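Local coordinates for protein putative aldehyde dehydrogenase AldY (Bacillus subtilis, PDB 4DNG) that probably oxidises aldehydes to carboxylates with NAD(+) as electron acceptor, and may contribute to protecting cells against stress from ethanol and related compounds, at residues A[58-63]-A[166-171]; A[76-81]-A[194-199]; A[257-262]-A[400-405]; A[278-283]-A[309-314]. All blocks are in the same frame, centred on the assembly; numbering follows the deposited sequence.

Contact 1 of 4, residues A[58-63]-A[166-171]; sequences KEWAKS and PAIALG
Trp60 and Ile168 form a buried contact between two helices, in which an indole N-H bonds to a backbone carbonyl and a methyl group lies beside the ring. The indole comes from near the C-terminal end of helix 43-60 and reaches the C-terminal turn of helix 156-169. With CG anti to the backbone N (chi1 -171°), the ring is carried toward helix 156-169, and its NE1 meets Ile168 O at 3.1 Å. The N-H to acceptor angle is 151°. The donor comes in the carbonyl plane on a lone pair, while the oxygen sits somewhat out of the indole plane. Ile168 O is gripped twice, because Gly171 N also bonds to it at 3.3 Å. This second bond belongs to the Schellman motif that ends helix 156-169, with Gly171 at positive phi as its C-prime residue. The helix itself is the connection of a beta-alpha-beta crossover between strands 135-150 and 173-177. Beside the polar bond, Ile168 CG2 rests 3.9 Å from Trp60 CZ2, and Trp60 CD1 lies 3.6 Å from Gly171 C. A type I beta turn runs from Trp60 to Ser63: Ser63 N and Ser63 OG both bond to Trp60 O, the hydroxyl at 2.9 Å, and Ser63 OG lies over one ring face. Arg68 NE in turn bonds to Ser63 OG, while Leu199, Pro200 and Val203 also pack on the indole.

Contact 2 of 4, residues A[76-81]-A[194-199]; sequences RGYLHE and FEHAGL
Tyr78 and His196 meet chiefly through Tyr78 CD2, which sits 3.5 Å from His196 CG, above one face of the imidazole and displaced toward its rim. The pair joins helix 65-81 to the C-terminal end of helix 183-196, the connecting helix of a beta-alpha-beta crossover between strands 173-177 and 204-206. Neither a parallel stack nor an edge-to-face arrangement results, since the ring planes are inclined at 51° with centroids 5.1 Å apart. The same CD2 also lies 3.8 Å from His196 CB, and Tyr78 CB approaches His196 CD2 at 3.9 Å, so that the phenol's base, rather than its hydroxyl end, does the touching. In both residues CG stands anti to the backbone N (chi1 -178° and 177°), which turns each side chain toward the other helix. His196 is on the solvent side of the pair, whereas Tyr78 is buried.

Outward from the rings, the helix bearing His196 ends directly afterward in a Schellman motif, with Gly198 N bonded to Glu195 O and Leu199 N to Phe194 O. Deeper between the helices, Phe194 packs on Val71 and Ala75 of helix 65-81. On the far flank Arg76 NH1 forms a salt bridge with Asp113. Tyr78 OH is hydrogen-bonded to Lys192 NZ, one helical turn before His196.

Contact 3 of 4, residues A[257-262]-A[400-405]; sequences NNPFAV and DMANDT
The catalytic domain of this aldehyde dehydrogenase is an alpha/beta layer in which helices pack on a largely parallel sheet, and Pro259 meeting Ala402 is one such helix-on-sheet contact. Helix 395-403 connects strand 386-392 to strand 410-414; strand 410-414 pairs directly with strand 258-262, which carries the proline. Pro259 and Ala402 touch as small apolar groups: Pro259 CB lies 3.6 Å from Ala402 CB, and Pro259 CG is equally close to that methyl. The pyrrolidine ring thus presents two of its carbons to one methyl group. Such short side chains allow a near approach of the backbones, with Pro259 CA and Ala402 CA 5.3 Å apart.

Further along, on the N-terminal side of Pro259 and past the helix, Asn257 faces Thr405. Their contact is looser: Thr405 CG2 comes within 4.1 Å of Asn257 O. The threonine is turned with CG2 anti to its carbonyl carbon (OG1 at chi1 66°), which directs the methyl toward the backbone carbonyl of Asn257; Tyr407 O is a weak partner of Thr405 OG1. Thr405 follows Asp404, the centre of an inverse gamma turn that bends the chain off the helix. One second-shell residue serves both sides. Arg292, on strand 290-296, gives a hydrogen bond from NH2 to Met401 O, and from NE to Asn257 OD1.

Contact 4 of 4, residues A[278-283]-A[309-314]; sequences GKFIHQ and ARVKQL
Phe280 packs against Val311 and Leu314, joining the last part of helix 268-281, which widens into a pi-type turn at 278-281, to the C-terminal end of helix 297-313. The contact is apolar throughout and divides into a CH-pi interaction and plain van der Waals contact.

The CH-pi part belongs to Leu314. Its CD1 stands over one face of the Phe280 ring, 4.0 Å from the centroid and 28° off the ring normal, leaning toward the CG and CD2 side, where it is 3.7 Å from Phe280 CG. Leu314 has CG anti to its carbonyl carbon (chi1 -49°), and from there CD1 extends to the aromatic ring.

The van der Waals part is made by Val311, one turn earlier. Its CG2 lies 3.4 Å from Phe280 CE2, approaching obliquely, while CG1 is just within range of Phe280 CZ at 4.2 Å. The two aliphatic residues therefore take different portions of the same ring, Leu314 lying over the CG and CD2 side and Val311 meeting the CE2 and CZ end.

Intrachain neighbours complete the setting. The methylene CG of Lys279 lies over the opposite face of the ring, and Lys279 NZ bonds to Ile386 O and Ala384 O. Pro365, on strand 362-369, touches both Phe280 and Val311, placing the contact against the sheet of the catalytic domain, where strand 290-296 links the two helices in the chain.

With carbon on both faces and Val311 meeting it obliquely, the buried ring is held by shape and by weak dispersion and CH-pi forces, without polar groups of the two segments having to pair across the join.

The four contacts fall into two groups. Contacts 1 and 2 have centres 17 Å apart and touch directly: Trp60 CZ2 lies 3.8 Å from Leu199 CD1, so they share one packed region. Contacts 3 and 4 have centres 20 Å apart and nearest atoms about 7 Å apart, contact 4 being nested in the loop closed by contact 3. Contacts 1 and 3, with centres 40 Å apart, lie on opposite sides of the chain's centre. Contact 3 lies near the predicted active site: the Asn257 side chain is about 12 Å from that of Glu253 and about 9 Å from that of Thr233, an NAD(+)-binding residue by similarity. Unmodelled residues 284-287, after segment 278-283, include Cys287, the other predicted catalytic residue.

Contact 1 of 4, residues A[58-63]-A[166-171]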
loop_
_atom_site.group_PDB
_atom_site.type_symbol
_atom_site.label_atom_id
_atom_site.label_comp_id
_atom_site.label_asym_id
_atom_site.label_seq_id
_atom_site.Cartn_x
_atom_site.Cartn_y
_atom_site.Cartn_z
ATOM N N LYS A 58 -5.537 20.824 -8.405
ATOM C CA LYS A 58 -4.403 21.765 -8.344
ATOM C C LYS A 58 -4.787 23.053 -7.607
ATOM O O LYS A 58 -3.992 23.608 -6.848
ATOM C CB LYS A 58 -3.864 22.107 -9.736
ATOM C CG LYS A 58 -3.378 20.925 -10.567
ATOM C CD LYS A 58 -2.172 20.210 -9.958
ATOM C CE LYS A 58 -1.430 19.404 -11.019
ATOM N NZ LYS A 58 -1.068 18.038 -10.540
ATOM N N GLU A 59 -6.017 23.508 -7.830
ATOM C CA GLU A 59 -6.552 24.703 -7.172
ATOM C C GLU A 59 -7.035 24.441 -5.747
ATOM O O GLU A 59 -6.880 25.291 -4.868
ATOM C CB GLU A 59 -7.697 25.284 -8.005
ATOM C CG GLU A 59 -7.312 25.515 -9.463
ATOM C CD GLU A 59 -6.223 26.567 -9.599
ATOM O OE1 GLU A 59 -6.522 27.729 -9.235
ATOM O OE2 GLU A 59 -5.088 26.230 -10.046
ATOM N N TRP A 60 -7.614 23.263 -5.522
ATOM C CA TRP A 60 -8.146 22.892 -4.207
ATOM C C TRP A 60 -7.039 22.689 -3.207
ATOM O O TRP A 60 -7.214 22.949 -2.006
ATOM C CB TRP A 60 -9.044 21.664 -4.322
ATOM C CG TRP A 60 -9.807 21.313 -3.072
ATOM C CD1 TRP A 60 -9.816 20.091 -2.402
ATOM C CD2 TRP A 60 -10.706 22.182 -2.288
ATOM N NE1 TRP A 60 -10.627 20.143 -1.306
ATOM C CE2 TRP A 60 -11.190 21.365 -1.175
ATOM C CE3 TRP A 60 -11.139 23.511 -2.395
ATOM C CZ2 TRP A 60 -12.070 21.870 -0.217
ATOM C CZ3 TRP A 60 -12.032 24.005 -1.433
ATOM C CH2 TRP A 60 -12.484 23.204 -0.364
ATOM N N ALA A 61 -5.886 22.241 -3.704
ATOM C CA ALA A 61 -4.653 22.170 -2.911
ATOM C C ALA A 61 -4.276 23.504 -2.284
ATOM O O ALA A 61 -3.540 23.527 -1.309
ATOM C CB ALA A 61 -3.488 21.662 -3.755
ATOM N N LYS A 62 -4.778 24.603 -2.840
ATOM C CA LYS A 62 -4.383 25.947 -2.390
ATOM C C LYS A 62 -5.341 26.505 -1.345
ATOM O O LYS A 62 -5.217 27.663 -0.933
ATOM C CB LYS A 62 -4.306 26.925 -3.567
ATOM C CG LYS A 62 -3.184 26.686 -4.559
ATOM C CD LYS A 62 -3.533 27.399 -5.859
ATOM C CE LYS A 62 -2.302 27.854 -6.623
ATOM N NZ LYS A 62 -1.724 26.723 -7.398
ATOM N N SER A 63 -6.300 25.685 -0.930
ATOM C CA SER A 63 -7.327 26.119 0.009
ATOM C C SER A 63 -6.755 26.159 1.410
ATOM O O SER A 63 -5.870 25.371 1.756
ATOM C CB SER A 63 -8.523 25.174 -0.022
ATOM O OG SER A 63 -8.182 23.919 0.545
ATOM N N PRO A 166 -12.495 12.494 4.073
ATOM C CA PRO A 166 -11.038 12.675 4.207
ATOM C C PRO A 166 -10.360 13.178 2.924
ATOM O O PRO A 166 -9.502 14.061 2.978
ATOM C CB PRO A 166 -10.530 11.274 4.552
ATOM C CG PRO A 166 -11.706 10.353 4.422
ATOM C CD PRO A 166 -12.935 11.188 4.589
ATOM N N ALA A 167 -10.753 12.633 1.780
ATOM C CA ALA A 167 -10.210 13.078 0.505
ATOM C C ALA A 167 -10.293 14.595 0.371
ATOM O O ALA A 167 -9.282 15.277 0.166
ATOM C CB ALA A 167 -10.954 12.421 -0.638
ATOM N N ILE A 168 -11.512 15.110 0.481
ATOM C CA ILE A 168 -11.741 16.536 0.352
ATOM C C ILE A 168 -11.071 17.344 1.484
ATOM O O ILE A 168 -10.516 18.413 1.241
ATOM C CB ILE A 168 -13.249 16.833 0.228
ATOM C CG1 ILE A 168 -13.725 16.397 -1.162
ATOM C CG2 ILE A 168 -13.542 18.307 0.516
ATOM C CD1 ILE A 168 -15.220 16.189 -1.260
ATOM N N ALA A 169 -11.096 16.816 2.702
ATOM C CA ALA A 169 -10.451 17.465 3.838
ATOM C C ALA A 169 -8.977 17.733 3.586
ATOM O O ALA A 169 -8.438 18.749 4.030
ATOM C CB ALA A 169 -10.604 16.609 5.078
ATOM N N LEU A 170 -8.328 16.819 2.869
ATOM C CA LEU A 170 -6.881 16.855 2.727
ATOM C C LEU A 170 -6.454 17.310 1.336
ATOM O O LEU A 170 -5.373 16.958 0.837
ATOM C CB LEU A 170 -6.289 15.493 3.119
ATOM C CG LEU A 170 -6.554 15.137 4.594
ATOM C CD1 LEU A 170 -6.439 13.649 4.854
ATOM C CD2 LEU A 170 -5.619 15.920 5.510
ATOM N N GLY A 171 -7.325 18.092 0.710
ATOM C CA GLY A 171 -6.992 18.798 -0.520
ATOM C C GLY A 171 -7.015 17.960 -1.770
ATOM O O GLY A 171 -6.463 18.358 -2.796
#

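Contact 2 of 4, residues A[76-81]-A[194-199]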
loop_
_atom_site.group_PDB
_atom_site.type_symbol
_atom_site.label_atom_id
_atom_site.label_comp_id
_atom_site.label_asym_id
_atom_site.label_seq_id
_atom_site.Cartn_x
_atom_site.Cartn_y
_atom_site.Cartn_z
ATOM N N ARG A 76 -21.997 18.659 6.629
ATOM C CA ARG A 76 -22.608 17.983 7.772
ATOM C C ARG A 76 -23.904 18.670 8.195
ATOM O O ARG A 76 -24.842 18.010 8.645
ATOM C CB ARG A 76 -21.633 17.849 8.956
ATOM C CG ARG A 76 -21.604 19.009 9.943
ATOM C CD ARG A 76 -22.610 18.834 11.066
ATOM N NE ARG A 76 -22.135 17.931 12.113
ATOM C CZ ARG A 76 -22.866 17.557 13.163
ATOM N NH1 ARG A 76 -22.349 16.748 14.080
ATOM N NH2 ARG A 76 -24.114 17.992 13.297
ATOM N N GLY A 77 -23.943 19.993 8.045
ATOM C CA GLY A 77 -25.123 20.782 8.392
ATOM C C GLY A 77 -26.305 20.452 7.507
ATOM O O GLY A 77 -27.416 20.260 8.002
ATOM N N TYR A 78 -26.063 20.377 6.197
ATOM C CA TYR A 78 -27.093 19.961 5.247
ATOM C C TYR A 78 -27.697 18.596 5.625
ATOM O O TYR A 78 -28.921 18.405 5.558
ATOM C CB TYR A 78 -26.543 19.923 3.806
ATOM C CG TYR A 78 -27.579 19.553 2.765
ATOM C CD1 TYR A 78 -27.847 18.211 2.445
ATOM C CD2 TYR A 78 -28.310 20.543 2.116
ATOM C CE1 TYR A 78 -28.820 17.880 1.503
ATOM C CE2 TYR A 78 -29.267 20.230 1.165
ATOM C CZ TYR A 78 -29.522 18.909 0.858
ATOM O OH TYR A 78 -30.482 18.644 -0.088
ATOM N N LEU A 79 -26.855 17.656 6.032
ATOM C CA LEU A 79 -27.344 16.285 6.281
ATOM C C LEU A 79 -28.169 16.189 7.557
ATOM O O LEU A 79 -29.123 15.412 7.627
ATOM C CB LEU A 79 -26.203 15.267 6.324
ATOM C CG LEU A 79 -25.234 15.166 5.136
ATOM C CD1 LEU A 79 -24.047 14.246 5.452
ATOM C CD2 LEU A 79 -25.918 14.694 3.864
ATOM N N HIS A 80 -27.794 16.981 8.559
ATOM C CA HIS A 80 -28.471 16.969 9.860
ATOM C C HIS A 80 -29.814 17.695 9.805
ATOM O O HIS A 80 -30.827 17.170 10.284
ATOM C CB HIS A 80 -27.523 17.516 10.944
ATOM C CG HIS A 80 -28.191 17.795 12.271
ATOM N ND1 HIS A 80 -28.420 19.051 12.718
ATOM C CD2 HIS A 80 -28.688 16.934 13.247
ATOM C CE1 HIS A 80 -29.036 18.996 13.914
ATOM N NE2 HIS A 80 -29.204 17.705 14.236
ATOM N N GLU A 81 -29.828 18.891 9.203
ATOM C CA GLU A 81 -31.062 19.645 8.937
ATOM C C GLU A 81 -32.077 18.772 8.200
ATOM O O GLU A 81 -33.267 18.804 8.492
ATOM C CB GLU A 81 -30.754 20.898 8.095
ATOM C CG GLU A 81 -31.959 21.786 7.803
ATOM C CD GLU A 81 -32.608 22.278 9.074
ATOM O OE1 GLU A 81 -31.865 22.744 9.963
ATOM O OE2 GLU A 81 -33.848 22.186 9.192
ATOM N N PHE A 194 -22.462 18.752 -0.693
ATOM C CA PHE A 194 -21.227 19.475 -0.884
ATOM C C PHE A 194 -21.429 20.677 -1.784
ATOM O O PHE A 194 -20.754 21.714 -1.629
ATOM C CB PHE A 194 -20.118 18.546 -1.384
ATOM C CG PHE A 194 -19.454 17.777 -0.280
ATOM C CD1 PHE A 194 -18.502 18.389 0.535
ATOM C CD2 PHE A 194 -19.818 16.459 -0.015
ATOM C CE1 PHE A 194 -17.899 17.686 1.572
ATOM C CE2 PHE A 194 -19.214 15.750 1.009
ATOM C CZ PHE A 194 -18.261 16.359 1.805
ATOM N N GLU A 195 -22.382 20.545 -2.702
ATOM C CA GLU A 195 -22.762 21.662 -3.533
ATOM C C GLU A 195 -23.353 22.741 -2.628
ATOM O O GLU A 195 -22.972 23.920 -2.701
ATOM C CB GLU A 195 -23.763 21.238 -4.614
ATOM C CG GLU A 195 -24.650 22.393 -5.085
ATOM C CD GLU A 195 -25.522 22.035 -6.256
ATOM O OE1 GLU A 195 -26.305 21.077 -6.125
ATOM O OE2 GLU A 195 -25.433 22.726 -7.297
ATOM N N HIS A 196 -24.274 22.339 -1.759
ATOM C CA HIS A 196 -24.866 23.275 -0.811
ATOM C C HIS A 196 -23.774 24.014 -0.078
ATOM O O HIS A 196 -23.922 25.179 0.266
ATOM C CB HIS A 196 -25.757 22.510 0.154
ATOM C CG HIS A 196 -26.372 23.364 1.224
ATOM N ND1 HIS A 196 -27.487 24.096 1.017
ATOM C CD2 HIS A 196 -25.989 23.589 2.545
ATOM C CE1 HIS A 196 -27.802 24.746 2.144
ATOM N NE2 HIS A 196 -26.884 24.435 3.080
ATOM N N ALA A 197 -22.646 23.343 0.130
ATOM C CA ALA A 197 -21.573 23.853 0.969
ATOM C C ALA A 197 -20.554 24.715 0.215
ATOM O O ALA A 197 -19.524 25.102 0.774
ATOM C CB ALA A 197 -20.875 22.695 1.683
ATOM N N GLY A 198 -20.842 25.028 -1.044
ATOM C CA GLY A 198 -19.938 25.850 -1.869
ATOM C C GLY A 198 -18.598 25.185 -2.180
ATOM O O GLY A 198 -17.583 25.876 -2.375
ATOM N N LEU A 199 -18.574 23.850 -2.223
ATOM C CA LEU A 199 -17.372 23.147 -2.678
ATOM C C LEU A 199 -17.168 23.481 -4.157
ATOM O O LEU A 199 -18.095 23.330 -4.952
ATOM C CB LEU A 199 -17.501 21.633 -2.473
ATOM C CG LEU A 199 -16.400 20.715 -2.996
ATOM C CD1 LEU A 199 -15.229 20.669 -2.027
ATOM C CD2 LEU A 199 -16.941 19.314 -3.229
#

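Contact 3 of 4, residues A[257-262]-A[400-405]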
loop_
_atom_site.group_PDB
_atom_site.type_symbol
_atom_site.label_atom_id
_atom_site.label_comp_id
_atom_site.label_asym_id
_atom_site.label_seq_id
_atom_site.Cartn_x
_atom_site.Cartn_y
_atom_site.Cartn_z
ATOM N N ASN A 257 -15.698 -12.308 6.541
ATOM C CA ASN A 257 -16.215 -13.361 7.437
ATOM C C ASN A 257 -15.900 -13.084 8.916
ATOM O O ASN A 257 -15.016 -13.725 9.492
ATOM C CB ASN A 257 -15.636 -14.727 7.019
ATOM C CG ASN A 257 -16.342 -15.908 7.672
ATOM O OD1 ASN A 257 -17.210 -15.750 8.538
ATOM N ND2 ASN A 257 -15.962 -17.113 7.251
ATOM N N ASN A 258 -16.627 -12.143 9.523
ATOM C CA ASN A 258 -16.349 -11.712 10.902
ATOM C C ASN A 258 -16.842 -12.655 11.997
ATOM O O ASN A 258 -18.045 -12.938 12.103
ATOM C CB ASN A 258 -16.874 -10.304 11.150
ATOM C CG ASN A 258 -16.352 -9.315 10.136
ATOM O OD1 ASN A 258 -15.297 -9.526 9.543
ATOM N ND2 ASN A 258 -17.085 -8.234 9.930
ATOM N N PRO A 259 -15.905 -13.150 12.816
ATOM C CA PRO A 259 -16.290 -14.073 13.866
ATOM C C PRO A 259 -16.767 -13.324 15.107
ATOM O O PRO A 259 -16.254 -12.258 15.448
ATOM C CB PRO A 259 -14.993 -14.819 14.154
ATOM C CG PRO A 259 -13.912 -13.805 13.874
ATOM C CD PRO A 259 -14.452 -12.867 12.822
ATOM N N PHE A 260 -17.754 -13.912 15.761
ATOM C CA PHE A 260 -18.269 -13.470 17.029
ATOM C C PHE A 260 -17.937 -14.638 17.941
ATOM O O PHE A 260 -18.486 -15.733 17.779
ATOM C CB PHE A 260 -19.785 -13.327 16.881
ATOM C CG PHE A 260 -20.460 -12.554 17.974
ATOM C CD1 PHE A 260 -20.502 -11.161 17.939
ATOM C CD2 PHE A 260 -21.120 -13.217 18.999
ATOM C CE1 PHE A 260 -21.144 -10.439 18.936
ATOM C CE2 PHE A 260 -21.777 -12.501 19.996
ATOM C CZ PHE A 260 -21.788 -11.112 19.962
ATOM N N ALA A 261 -16.994 -14.438 18.858
ATOM C CA ALA A 261 -16.653 -15.499 19.814
ATOM C C ALA A 261 -17.215 -15.206 21.193
ATOM O O ALA A 261 -17.056 -14.105 21.708
ATOM C CB ALA A 261 -15.148 -15.743 19.883
ATOM N N VAL A 262 -17.853 -16.219 21.778
ATOM C CA VAL A 262 -18.537 -16.124 23.064
ATOM C C VAL A 262 -17.932 -17.161 24.008
ATOM O O VAL A 262 -18.252 -18.358 23.945
ATOM C CB VAL A 262 -20.060 -16.357 22.897
ATOM C CG1 VAL A 262 -20.758 -16.480 24.253
ATOM C CG2 VAL A 262 -20.683 -15.254 22.062
ATOM N N ASP A 400 -9.037 -20.020 17.918
ATOM C CA ASP A 400 -8.519 -20.713 16.722
ATOM C C ASP A 400 -9.550 -20.722 15.573
ATOM O O ASP A 400 -9.232 -20.312 14.448
ATOM C CB ASP A 400 -8.050 -22.135 17.039
ATOM C CG ASP A 400 -6.795 -22.161 17.900
ATOM O OD1 ASP A 400 -6.137 -21.102 18.034
ATOM O OD2 ASP A 400 -6.469 -23.240 18.455
ATOM N N MET A 401 -10.776 -21.161 15.869
ATOM C CA MET A 401 -11.873 -21.183 14.889
ATOM C C MET A 401 -12.169 -19.819 14.268
ATOM O O MET A 401 -12.549 -19.735 13.089
ATOM C CB MET A 401 -13.150 -21.757 15.514
ATOM C CG MET A 401 -13.109 -23.254 15.762
ATOM S SD MET A 401 -14.607 -23.830 16.581
ATOM C CE MET A 401 -14.707 -25.528 15.987
ATOM N N ALA A 402 -11.991 -18.757 15.061
ATOM C CA ALA A 402 -12.190 -17.370 14.603
ATOM C C ALA A 402 -11.115 -16.943 13.610
ATOM O O ALA A 402 -11.398 -16.208 12.668
ATOM C CB ALA A 402 -12.224 -16.411 15.783
ATOM N N ASN A 403 -9.901 -17.386 13.866
ATOM C CA ASN A 403 -8.770 -17.158 13.003
ATOM C C ASN A 403 -8.891 -17.833 11.656
ATOM O O ASN A 403 -8.513 -17.279 10.650
ATOM C CB ASN A 403 -7.489 -17.593 13.698
ATOM C CG ASN A 403 -6.806 -16.458 14.409
ATOM O OD1 ASN A 403 -6.864 -15.323 13.975
ATOM N ND2 ASN A 403 -6.143 -16.767 15.502
ATOM N N ASP A 404 -9.438 -19.030 11.633
ATOM C CA ASP A 404 -9.369 -19.857 10.446
ATOM C C ASP A 404 -10.415 -19.415 9.449
ATOM O O ASP A 404 -11.469 -20.015 9.326
ATOM C CB ASP A 404 -9.609 -21.316 10.837
ATOM C CG ASP A 404 -10.057 -22.171 9.678
ATOM O OD1 ASP A 404 -10.077 -21.670 8.547
ATOM O OD2 ASP A 404 -10.379 -23.352 9.905
ATOM N N THR A 405 -10.093 -18.338 8.746
ATOM C CA THR A 405 -10.950 -17.743 7.740
ATOM C C THR A 405 -10.103 -17.292 6.578
ATOM O O THR A 405 -8.912 -17.069 6.742
ATOM C CB THR A 405 -11.567 -16.468 8.269
ATOM O OG1 THR A 405 -10.520 -15.516 8.462
ATOM C CG2 THR A 405 -12.237 -16.736 9.576
#

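Contact 4 of 4, residues A[278-283]-A[309-314]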
loop_
_atom_site.group_PDB
_atom_site.type_symbol
_atom_site.label_atom_id
_atom_site.label_comp_id
_atom_site.label_asym_id
_atom_site.label_seq_id
_atom_site.Cartn_x
_atom_site.Cartn_y
_atom_site.Cartn_z
ATOM N N GLY A 278 -26.005 -6.550 16.124
ATOM C CA GLY A 278 -25.029 -6.708 15.049
ATOM C C GLY A 278 -25.570 -7.422 13.823
ATOM O O GLY A 278 -25.444 -6.920 12.702
ATOM N N LYS A 279 -26.187 -8.581 14.023
ATOM C CA LYS A 279 -26.662 -9.388 12.890
ATOM C C LYS A 279 -27.964 -8.921 12.212
ATOM O O LYS A 279 -28.118 -9.087 11.008
ATOM C CB LYS A 279 -26.753 -10.869 13.283
ATOM C CG LYS A 279 -27.151 -11.813 12.158
ATOM C CD LYS A 279 -26.161 -11.790 11.004
ATOM C CE LYS A 279 -26.787 -12.395 9.760
ATOM N NZ LYS A 279 -25.818 -12.613 8.648
ATOM N N PHE A 280 -28.890 -8.343 12.971
ATOM C CA PHE A 280 -30.223 -8.044 12.450
ATOM C C PHE A 280 -30.623 -6.574 12.420
ATOM O O PHE A 280 -31.209 -6.127 11.430
ATOM C CB PHE A 280 -31.286 -8.870 13.172
ATOM C CG PHE A 280 -31.139 -10.354 12.957
ATOM C CD1 PHE A 280 -31.343 -10.906 11.700
ATOM C CD2 PHE A 280 -30.784 -11.197 14.011
ATOM C CE1 PHE A 280 -31.203 -12.263 11.494
ATOM C CE2 PHE A 280 -30.637 -12.559 13.809
ATOM C CZ PHE A 280 -30.852 -13.097 12.549
ATOM N N ILE A 281 -30.327 -5.836 13.493
ATOM C CA ILE A 281 -30.705 -4.415 13.589
ATOM C C ILE A 281 -29.702 -3.473 12.886
ATOM O O ILE A 281 -30.097 -2.684 12.024
ATOM C CB ILE A 281 -30.960 -3.983 15.053
ATOM C CG1 ILE A 281 -32.381 -4.368 15.512
ATOM C CG2 ILE A 281 -30.784 -2.482 15.221
ATOM C CD1 ILE A 281 -32.482 -5.658 16.301
ATOM N N HIS A 282 -28.418 -3.565 13.259
ATOM C CA HIS A 282 -27.321 -2.792 12.646
ATOM C C HIS A 282 -27.154 -3.206 11.211
ATOM O O HIS A 282 -26.901 -2.361 10.352
ATOM C CB HIS A 282 -26.019 -2.996 13.434
ATOM C CG HIS A 282 -24.862 -2.108 13.001
ATOM N ND1 HIS A 282 -24.245 -2.239 11.805
ATOM C CD2 HIS A 282 -24.180 -1.097 13.684
ATOM C CE1 HIS A 282 -23.244 -1.338 11.713
ATOM N NE2 HIS A 282 -23.204 -0.642 12.863
ATOM N N GLN A 283 -27.288 -4.508 10.938
ATOM C CA GLN A 283 -27.420 -5.018 9.562
ATOM C C GLN A 283 -28.809 -5.629 9.312
ATOM O O GLN A 283 -29.411 -5.463 8.240
ATOM C CB GLN A 283 -26.321 -6.045 9.244
ATOM C CG GLN A 283 -25.006 -5.471 8.713
ATOM C CD GLN A 283 -24.061 -4.978 9.800
ATOM O OE1 GLN A 283 -24.451 -4.817 10.952
ATOM N NE2 GLN A 283 -22.807 -4.731 9.428
ATOM N N ALA A 309 -35.053 -17.852 20.457
ATOM C CA ALA A 309 -36.312 -17.256 20.895
ATOM C C ALA A 309 -36.388 -15.790 20.457
ATOM O O ALA A 309 -37.414 -15.355 19.925
ATOM C CB ALA A 309 -36.484 -17.374 22.400
ATOM N N ARG A 310 -35.292 -15.051 20.654
ATOM C CA ARG A 310 -35.271 -13.603 20.430
ATOM C C ARG A 310 -35.396 -13.254 18.940
ATOM O O ARG A 310 -36.106 -12.312 18.570
ATOM C CB ARG A 310 -34.021 -12.983 21.081
ATOM C CG ARG A 310 -33.892 -11.465 21.000
ATOM C CD ARG A 310 -34.903 -10.713 21.855
ATOM N NE ARG A 310 -34.755 -9.260 21.717
ATOM C CZ ARG A 310 -35.329 -8.515 20.770
ATOM N NH1 ARG A 310 -36.110 -9.070 19.849
ATOM N NH2 ARG A 310 -35.122 -7.205 20.746
ATOM N N VAL A 311 -34.722 -14.045 18.106
ATOM C CA VAL A 311 -34.725 -13.890 16.643
ATOM C C VAL A 311 -36.123 -14.117 16.074
ATOM O O VAL A 311 -36.558 -13.404 15.164
ATOM C CB VAL A 311 -33.691 -14.848 15.985
ATOM C CG1 VAL A 311 -33.958 -15.052 14.504
ATOM C CG2 VAL A 311 -32.276 -14.337 16.212
ATOM N N LYS A 312 -36.822 -15.099 16.645
ATOM C CA LYS A 312 -38.185 -15.466 16.234
ATOM C C LYS A 312 -39.211 -14.327 16.374
ATOM O O LYS A 312 -40.245 -14.340 15.704
ATOM C CB LYS A 312 -38.677 -16.698 17.016
ATOM C CG LYS A 312 -38.015 -18.020 16.637
ATOM C CD LYS A 312 -39.053 -19.094 16.319
ATOM C CE LYS A 312 -39.553 -18.954 14.881
ATOM N NZ LYS A 312 -40.847 -19.636 14.605
ATOM N N GLN A 313 -38.916 -13.360 17.246
ATOM C CA GLN A 313 -39.819 -12.248 17.542
ATOM C C GLN A 313 -39.712 -11.132 16.529
ATOM O O GLN A 313 -40.715 -10.477 16.213
ATOM C CB GLN A 313 -39.507 -11.656 18.914
ATOM C CG GLN A 313 -40.298 -12.245 20.070
ATOM C CD GLN A 313 -39.513 -12.222 21.372
ATOM O OE1 GLN A 313 -39.423 -13.234 22.066
ATOM N NE2 GLN A 313 -38.924 -11.072 21.700
ATOM N N LEU A 314 -38.492 -10.925 16.031
ATOM C CA LEU A 314 -38.153 -9.747 15.233
ATOM C C LEU A 314 -39.198 -9.436 14.161
ATOM O O LEU A 314 -39.599 -10.327 13.410
ATOM C CB LEU A 314 -36.761 -9.892 14.617
ATOM C CG LEU A 314 -35.608 -10.321 15.542
ATOM C CD1 LEU A 314 -34.391 -10.673 14.696
ATOM C CD2 LEU A 314 -35.267 -9.274 16.598
#